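Local coordinates for protein protocadherin gamma-B3 (Homo sapiens, PDB 5K8R) that probably mediates calcium-dependent cell adhesion through its cadherin repeats and may take part in establishing and maintaining specific neuronal connections in the brain, at residues 236-239 with 244-247; 44-49 with 55-60; 153-156 with 160-163. One frame throughout, in Å; residues are numbered along the deposited sequence.

Contact 1: residues 236-239 with 244-247. With CA (calcium ion), chain H.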
loop_
_atom_site.group_PDB
_atom_site.type_symbol
_atom_site.label_atom_id
_atom_site.label_comp_id
_atom_site.label_asym_id
_atom_site.label_seq_id
_atom_site.Cartn_x
_atom_site.Cartn_y
_atom_site.Cartn_z
ATOM N N ALA A 236 -4.522 -8.320 19.135
ATOM C CA ALA A 236 -3.329 -7.671 18.613
ATOM C C ALA A 236 -3.680 -6.246 18.214
ATOM O O ALA A 236 -4.756 -5.994 17.664
ATOM C CB ALA A 236 -2.751 -8.428 17.409
ATOM N N ILE A 237 -2.770 -5.316 18.497
ATOM C CA ILE A 237 -2.980 -3.895 18.247
ATOM C C ILE A 237 -1.983 -3.437 17.192
ATOM O O ILE A 237 -0.792 -3.762 17.273
ATOM C CB ILE A 237 -2.833 -3.066 19.537
ATOM C CG1 ILE A 237 -3.808 -3.567 20.604
ATOM C CG2 ILE A 237 -3.057 -1.587 19.255
ATOM C CD1 ILE A 237 -3.709 -2.827 21.919
ATOM N N ASP A 238 -2.469 -2.686 16.205
ATOM C CA ASP A 238 -1.635 -2.136 15.142
ATOM C C ASP A 238 -1.892 -0.640 15.064
ATOM O O ASP A 238 -3.023 -0.217 14.799
ATOM C CB ASP A 238 -1.931 -2.813 13.801
ATOM C CG ASP A 238 -0.798 -2.662 12.804
ATOM O OD1 ASP A 238 -0.224 -1.557 12.708
ATOM O OD2 ASP A 238 -0.480 -3.655 12.116
ATOM N N MET A 239 -0.862 0.136 15.311
ATOM C CA MET A 239 -0.966 1.562 15.302
ATOM C C MET A 239 -1.154 2.217 13.947
ATOM O O MET A 239 -1.463 3.361 13.895
ATOM C CB MET A 239 0.247 2.147 15.987
ATOM C CG MET A 239 0.314 1.871 17.464
ATOM S SD MET A 239 -1.256 2.186 18.221
ATOM C CE MET A 239 -0.822 2.196 19.938
ATOM N N ASN A 244 -2.890 -1.309 6.502
ATOM C CA ASN A 244 -1.727 -1.490 7.362
ATOM C C ASN A 244 -2.095 -1.800 8.808
ATOM O O ASN A 244 -1.189 -1.998 9.625
ATOM C CB ASN A 244 -0.842 -0.241 7.315
ATOM C CG ASN A 244 -0.306 0.043 5.926
ATOM O OD1 ASN A 244 -0.062 -0.874 5.142
ATOM N ND2 ASN A 244 -0.116 1.321 5.616
ATOM N N ALA A 245 -3.386 -1.847 9.147
ATOM C CA ALA A 245 -3.823 -2.159 10.498
ATOM C C ALA A 245 -4.761 -3.354 10.583
ATOM O O ALA A 245 -5.002 -3.847 11.691
ATOM C CB ALA A 245 -4.510 -0.940 11.136
ATOM N N GLU A 246 -5.299 -3.831 9.461
ATOM C CA GLU A 246 -6.170 -4.999 9.474
ATOM C C GLU A 246 -5.360 -6.238 9.837
ATOM O O GLU A 246 -4.385 -6.570 9.157
ATOM C CB GLU A 246 -6.840 -5.177 8.114
ATOM C CG GLU A 246 -7.701 -4.001 7.685
ATOM C CD GLU A 246 -8.345 -4.217 6.331
ATOM O OE1 GLU A 246 -8.141 -5.298 5.740
ATOM O OE2 GLU A 246 -9.056 -3.306 5.857
ATOM N N ILE A 247 -5.767 -6.925 10.902
ATOM C CA ILE A 247 -5.010 -8.037 11.466
ATOM C C ILE A 247 -5.793 -9.326 11.266
ATOM O O ILE A 247 -6.994 -9.384 11.558
ATOM C CB ILE A 247 -4.708 -7.804 12.957
ATOM C CG1 ILE A 247 -3.805 -6.583 13.129
ATOM C CG2 ILE A 247 -4.073 -9.040 13.575
ATOM C CD1 ILE A 247 -3.534 -6.222 14.570
HETATM CA CA CA H . 0.933 -2.353 10.660
#

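Contact 2: residues 44-49 with 55-60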
loop_
_atom_site.group_PDB
_atom_site.type_symbol
_atom_site.label_atom_id
_atom_site.label_comp_id
_atom_site.label_asym_id
_atom_site.label_seq_id
_atom_site.Cartn_x
_atom_site.Cartn_y
_atom_site.Cartn_z
ATOM N N PHE A 44 -4.426 56.682 -26.433
ATOM C CA PHE A 44 -3.503 56.752 -25.305
ATOM C C PHE A 44 -2.897 58.135 -25.106
ATOM O O PHE A 44 -2.678 58.548 -23.963
ATOM C CB PHE A 44 -2.380 55.723 -25.478
ATOM C CG PHE A 44 -2.795 54.314 -25.151
ATOM C CD1 PHE A 44 -3.703 54.068 -24.134
ATOM C CD2 PHE A 44 -2.282 53.241 -25.859
ATOM C CE1 PHE A 44 -4.089 52.775 -23.828
ATOM C CE2 PHE A 44 -2.666 51.947 -25.559
ATOM C CZ PHE A 44 -3.572 51.714 -24.542
ATOM N N PHE A 45 -2.624 58.863 -26.186
ATOM C CA PHE A 45 -2.028 60.187 -26.107
ATOM C C PHE A 45 -2.798 61.154 -26.992
ATOM O O PHE A 45 -3.433 60.753 -27.971
ATOM C CB PHE A 45 -0.552 60.172 -26.536
ATOM C CG PHE A 45 0.283 59.156 -25.813
ATOM C CD1 PHE A 45 0.550 57.924 -26.388
ATOM C CD2 PHE A 45 0.803 59.431 -24.561
ATOM C CE1 PHE A 45 1.320 56.986 -25.725
ATOM C CE2 PHE A 45 1.573 58.499 -23.894
ATOM C CZ PHE A 45 1.832 57.274 -24.476
ATOM N N THR A 46 -2.734 62.437 -26.638
ATOM C CA THR A 46 -3.294 63.502 -27.459
ATOM C C THR A 46 -2.300 64.649 -27.526
ATOM O O THR A 46 -1.605 64.940 -26.548
ATOM C CB THR A 46 -4.641 64.012 -26.912
ATOM O OG1 THR A 46 -4.520 64.295 -25.512
ATOM C CG2 THR A 46 -5.742 62.981 -27.128
ATOM N N VAL A 47 -2.228 65.292 -28.686
ATOM C CA VAL A 47 -1.358 66.445 -28.886
ATOM C C VAL A 47 -2.182 67.706 -28.662
ATOM O O VAL A 47 -3.238 67.885 -29.277
ATOM C CB VAL A 47 -0.729 66.435 -30.289
ATOM C CG1 VAL A 47 0.137 67.661 -30.490
ATOM C CG2 VAL A 47 0.082 65.162 -30.495
ATOM N N SER A 48 -1.715 68.569 -27.772
ATOM C CA SER A 48 -2.376 69.850 -27.542
ATOM C C SER A 48 -2.109 70.762 -28.733
ATOM O O SER A 48 -0.962 71.186 -28.919
ATOM C CB SER A 48 -1.872 70.489 -26.246
ATOM O OG SER A 48 -2.523 69.937 -25.116
ATOM N N PRO A 49 -3.110 71.087 -29.563
ATOM C CA PRO A 49 -2.809 71.827 -30.797
ATOM C C PRO A 49 -2.566 73.311 -30.561
ATOM O O PRO A 49 -2.405 74.072 -31.518
ATOM C CB PRO A 49 -4.053 71.586 -31.659
ATOM C CG PRO A 49 -5.150 71.399 -30.687
ATOM C CD PRO A 49 -4.547 70.773 -29.447
ATOM N N LEU A 55 0.359 64.642 -24.430
ATOM C CA LEU A 55 -0.216 64.422 -23.110
ATOM C C LEU A 55 -0.901 63.062 -23.053
ATOM O O LEU A 55 -1.303 62.496 -24.075
ATOM C CB LEU A 55 -1.235 65.514 -22.748
ATOM C CG LEU A 55 -0.817 66.978 -22.877
ATOM C CD1 LEU A 55 -1.989 67.889 -22.552
ATOM C CD2 LEU A 55 0.362 67.284 -21.974
ATOM N N VAL A 56 -1.043 62.555 -21.827
ATOM C CA VAL A 56 -1.740 61.295 -21.595
ATOM C C VAL A 56 -3.239 61.508 -21.749
ATOM O O VAL A 56 -3.823 62.408 -21.131
ATOM C CB VAL A 56 -1.402 60.738 -20.204
ATOM C CG1 VAL A 56 -2.256 59.521 -19.897
ATOM C CG2 VAL A 56 0.074 60.386 -20.110
ATOM N N SER A 57 -3.873 60.671 -22.569
ATOM C CA SER A 57 -5.296 60.800 -22.859
ATOM C C SER A 57 -6.163 59.792 -22.119
ATOM O O SER A 57 -7.326 60.090 -21.831
ATOM C CB SER A 57 -5.544 60.657 -24.364
ATOM O OG SER A 57 -6.928 60.729 -24.661
ATOM N N ASP A 58 -5.633 58.610 -21.810
ATOM C CA ASP A 58 -6.402 57.572 -21.138
ATOM C C ASP A 58 -5.454 56.764 -20.259
ATOM O O ASP A 58 -4.251 57.029 -20.203
ATOM C CB ASP A 58 -7.131 56.689 -22.158
ATOM C CG ASP A 58 -8.280 55.909 -21.547
ATOM O OD1 ASP A 58 -8.734 56.279 -20.444
ATOM O OD2 ASP A 58 -8.731 54.927 -22.174
ATOM N N ARG A 59 -6.007 55.773 -19.567
ATOM C CA ARG A 59 -5.205 54.942 -18.681
ATOM C C ARG A 59 -4.237 54.082 -19.486
ATOM O O ARG A 59 -4.639 53.385 -20.424
ATOM C CB ARG A 59 -6.103 54.057 -17.818
ATOM C CG ARG A 59 -5.339 53.080 -16.939
ATOM C CD ARG A 59 -6.254 52.399 -15.937
ATOM N NE ARG A 59 -5.524 51.473 -15.077
ATOM C CZ ARG A 59 -5.476 50.158 -15.262
ATOM N NH1 ARG A 59 -6.122 49.604 -16.280
ATOM N NH2 ARG A 59 -4.785 49.393 -14.428
ATOM N N ILE A 60 -2.960 54.137 -19.118
ATOM C CA ILE A 60 -1.930 53.335 -19.768
ATOM C C ILE A 60 -1.466 52.254 -18.801
ATOM O O ILE A 60 -0.572 52.480 -17.977
ATOM C CB ILE A 60 -0.755 54.211 -20.238
ATOM C CG1 ILE A 60 -1.256 55.302 -21.185
ATOM C CG2 ILE A 60 0.310 53.364 -20.920
ATOM C CD1 ILE A 60 -0.164 56.203 -21.711
#

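Contact 3: residues 153-156 with 160-163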
loop_
_atom_site.group_PDB
_atom_site.type_symbol
_atom_site.label_atom_id
_atom_site.label_comp_id
_atom_site.label_asym_id
_atom_site.label_seq_id
_atom_site.Cartn_x
_atom_site.Cartn_y
_atom_site.Cartn_z
ATOM N N LYS A 153 15.583 28.265 -4.922
ATOM C CA LYS A 153 16.457 28.137 -6.076
ATOM C C LYS A 153 16.045 29.145 -7.138
ATOM O O LYS A 153 15.049 29.859 -7.001
ATOM C CB LYS A 153 16.427 26.711 -6.640
ATOM C CG LYS A 153 17.007 25.657 -5.709
ATOM C CD LYS A 153 17.017 24.291 -6.377
ATOM C CE LYS A 153 17.664 23.241 -5.491
ATOM N NZ LYS A 153 17.740 21.919 -6.171
ATOM N N GLU A 154 16.833 29.206 -8.208
ATOM C CA GLU A 154 16.573 30.116 -9.312
ATOM C C GLU A 154 16.691 29.368 -10.630
ATOM O O GLU A 154 17.566 28.512 -10.791
ATOM C CB GLU A 154 17.541 31.309 -9.298
ATOM C CG GLU A 154 17.381 32.229 -8.097
ATOM C CD GLU A 154 18.249 33.470 -8.191
ATOM O OE1 GLU A 154 18.992 33.605 -9.186
ATOM O OE2 GLU A 154 18.185 34.313 -7.271
ATOM N N ASN A 155 15.805 29.694 -11.566
ATOM C CA ASN A 155 15.878 29.123 -12.900
ATOM C C ASN A 155 17.026 29.763 -13.677
ATOM O O ASN A 155 17.788 30.585 -13.160
ATOM C CB ASN A 155 14.551 29.307 -13.635
ATOM C CG ASN A 155 13.400 28.599 -12.947
ATOM O OD1 ASN A 155 13.271 27.377 -13.027
ATOM N ND2 ASN A 155 12.550 29.366 -12.275
ATOM N N LEU A 156 17.147 29.384 -14.950
ATOM C CA LEU A 156 18.223 29.907 -15.784
ATOM C C LEU A 156 18.007 31.360 -16.185
ATOM O O LEU A 156 18.940 31.983 -16.703
ATOM C CB LEU A 156 18.391 29.038 -17.034
ATOM C CG LEU A 156 19.263 27.782 -16.910
ATOM C CD1 LEU A 156 18.651 26.749 -15.973
ATOM C CD2 LEU A 156 19.523 27.174 -18.280
ATOM N N ARG A 160 12.999 33.131 -9.270
ATOM C CA ARG A 160 13.109 32.291 -8.088
ATOM C C ARG A 160 11.944 31.313 -8.009
ATOM O O ARG A 160 10.836 31.596 -8.472
ATOM C CB ARG A 160 13.149 33.143 -6.814
ATOM C CG ARG A 160 14.447 33.912 -6.582
ATOM C CD ARG A 160 14.551 35.144 -7.467
ATOM N NE ARG A 160 15.762 35.914 -7.201
ATOM C CZ ARG A 160 15.811 36.969 -6.396
ATOM N NH1 ARG A 160 16.956 37.612 -6.210
ATOM N NH2 ARG A 160 14.713 37.382 -5.780
ATOM N N TYR A 161 12.209 30.149 -7.412
ATOM C CA TYR A 161 11.170 29.178 -7.123
ATOM C C TYR A 161 11.515 28.468 -5.823
ATOM O O TYR A 161 12.703 28.227 -5.549
ATOM C CB TYR A 161 10.984 28.159 -8.255
ATOM C CG TYR A 161 12.158 27.233 -8.495
ATOM C CD1 TYR A 161 12.196 25.968 -7.923
ATOM C CD2 TYR A 161 13.214 27.616 -9.310
ATOM C CE1 TYR A 161 13.261 25.115 -8.147
ATOM C CE2 TYR A 161 14.283 26.769 -9.539
ATOM C CZ TYR A 161 14.299 25.520 -8.957
ATOM O OH TYR A 161 15.361 24.675 -9.180
ATOM N N PRO A 162 10.514 28.147 -4.998
ATOM C CA PRO A 162 10.793 27.516 -3.705
ATOM C C PRO A 162 10.627 26.005 -3.728
ATOM O O PRO A 162 9.953 25.449 -4.601
ATOM C CB PRO A 162 9.758 28.171 -2.786
ATOM C CG PRO A 162 8.570 28.360 -3.692
ATOM C CD PRO A 162 9.115 28.599 -5.093
ATOM N N GLU A 163 11.244 25.336 -2.757
ATOM C CA GLU A 163 11.103 23.902 -2.560
ATOM C C GLU A 163 11.038 23.617 -1.069
ATOM O O GLU A 163 11.802 24.190 -0.285
ATOM C CB GLU A 163 12.263 23.117 -3.190
ATOM C CG GLU A 163 12.233 23.050 -4.706
ATOM C CD GLU A 163 13.386 22.243 -5.274
ATOM O OE1 GLU A 163 14.391 22.056 -4.558
ATOM O OE2 GLU A 163 13.283 21.792 -6.434
#

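Contact 1: residues 236-239 with 244-247
A calcium site at the junction of the second and third cadherin repeats ties residues 236-239 to 244-247, with Asp238 and Asn244 meeting on the ion. Asp238 uses both carboxylate oxygens, OD1 at 2.5 Å and OD2 at 2.4 Å from the calcium, while Asn244 offers its backbone O at 2.4 Å. No hydrogen bond crosses between the segments, and the calcium holds two acceptors, Asp238 OD2 and Asn244 O, only 3.1 Å apart, a spacing that its charge probably makes tolerable. Asp238 CG stands anti to the backbone N (chi1 -159°), which carries the carboxylate across to the 244-247 side. The side chain of Asn244 turns away from Asp238, and its ND2 is hydrogen-bonded to Asp204, a ligand of a neighbouring calcium. Beyond the metal the contact turns apolar. Asp238 CB lies against Ala245 and against Ile247, whose CD1 is 3.8 Å away. Ile247 CD1 also lies 3.7 Å from Ala236 CB and reaches the Ala236 carbonyl O, so the tip of Ile247 packs on Ala236 of strand 230-237, with Ala291 and Pro210 close by. Asn206, Asn208, Asp240 and Asp293 complete the coordination. Asp238 and Asp240 form the DXD pair, and Asn206 and Asn208 belong to the DXNDN linker, the combination typical of calcium sites between successive cadherin repeats.

Contact 2: residues 44-49 with 55-60
An antiparallel hairpin in the first cadherin repeat pairs Thr46 with Leu55 and Phe45 with Val56, placing strand 45-47 at one margin of a three-stranded sheet whose other margin is strand 16-19. Thr46 and Leu55 are a hydrogen-bonded pair: Thr46 N donates to Leu55 O at 2.9 Å, and Leu55 N returns the bond to Thr46 O. Phe45 and Val56 are non-hydrogen-bonded, and Leu55 O also receives a CA-H...O contact from Phe45. Past them Ser57 N makes a nearly straight bond to Phe44 O (2.8 Å, 170° at the hydrogen).

Away from the Thr46 and Leu55 side chains, the Phe44 and Phe45 rings converge on Ile60. The Phe45 ring crosses Ile60 at about a right angle, Phe45 CZ 3.6 Å from Ile60 CD1. Phe44 brings CD1 to within 4.0 Å of Ile60 CG1. Phe76, Val17, Val91 and Ile93 extend this packing into the sandwich. An alanine in place of Phe45 is likely to open a gap beside Ile60 and leave Phe76 without its ring partner. On the face that carries Thr46 and Leu55, Thr46 CG2 lies 3.5 Å from Ser57 OG, and Leu55 CD1 rests on Ser48 OG. The chemistry is thus divided: backbone bonds set the register and, with Ser57, carry it past the strands, while the Phe44 and Phe45 rings add apolar packing of Ile60 against the core.

Contact 3: residues 153-156 with 160-163
Lys153 CB lies over one face of the Tyr161 ring, 3.4 Å from Tyr161 CZ, and the rest of the chain crosses it obliquely. Farther along, Lys153 CD passes 3.3 Å from the Tyr161 hydroxyl OH, and the ammonium goes on to a long salt bridge, Lys153 NZ to Glu163 OE1 at 3.7 Å. The ring meets Lys153 CB because Tyr161 CG takes the position between its own backbone N and carbonyl carbon (chi1 66°), turning it back toward the neighbouring strand. The Asn155 amide approaches the same ring obliquely, ND2 being 3.5 Å from Tyr161 CD2, with the two planes 29° apart. Glu154 and Arg160 project from the other side of the sheet. They run side by side in the same direction and join in a salt bridge, Arg160 NE to Glu154 OE2 at 2.9 Å, with the nitrogen well above the carboxylate plane and the hydrogen bond bent to 137°.

All this decorates the end of a beta hairpin in the second cadherin repeat, where strand 148-154 turns back into strand 160-166. Lys153 and Tyr161 are the hydrogen-bonded pair, each N giving a 2.9 Å bond to the other's O; Glu154 and Arg160 are the non-hydrogen-bonded pair next to the turn. Farther out, Arg160 NH2 is hydrogen-bonded to Gln138 O of strand 138-142, which probably limits the guanidinium's rotation, while Asn155 ND2 is hydrogen-bonded to Ser159 and a buffer molecule probably from the crystallisation liquor.

The three contacts are strung along an elongated chain, one in each of the first three cadherin repeats, and none touches another. Contact 2 comes first, contact 3 follows with its centre 41 Å away, and contact 1 lies 43 Å beyond that; contacts 1 and 2 are 75 Å apart between centres. Their relation to calcium differs. Contact 1 supplies two residues, three oxygens in all, to an ion between the second and third repeats. Contact 2 reaches the calcium cluster between the first and second repeats through Arg59, whose side chain is about 4 Å from an ion and salt-bridged to the ligand Glu10. Contact 3 stands back, the Arg160 side chain being about 12 Å from a calcium.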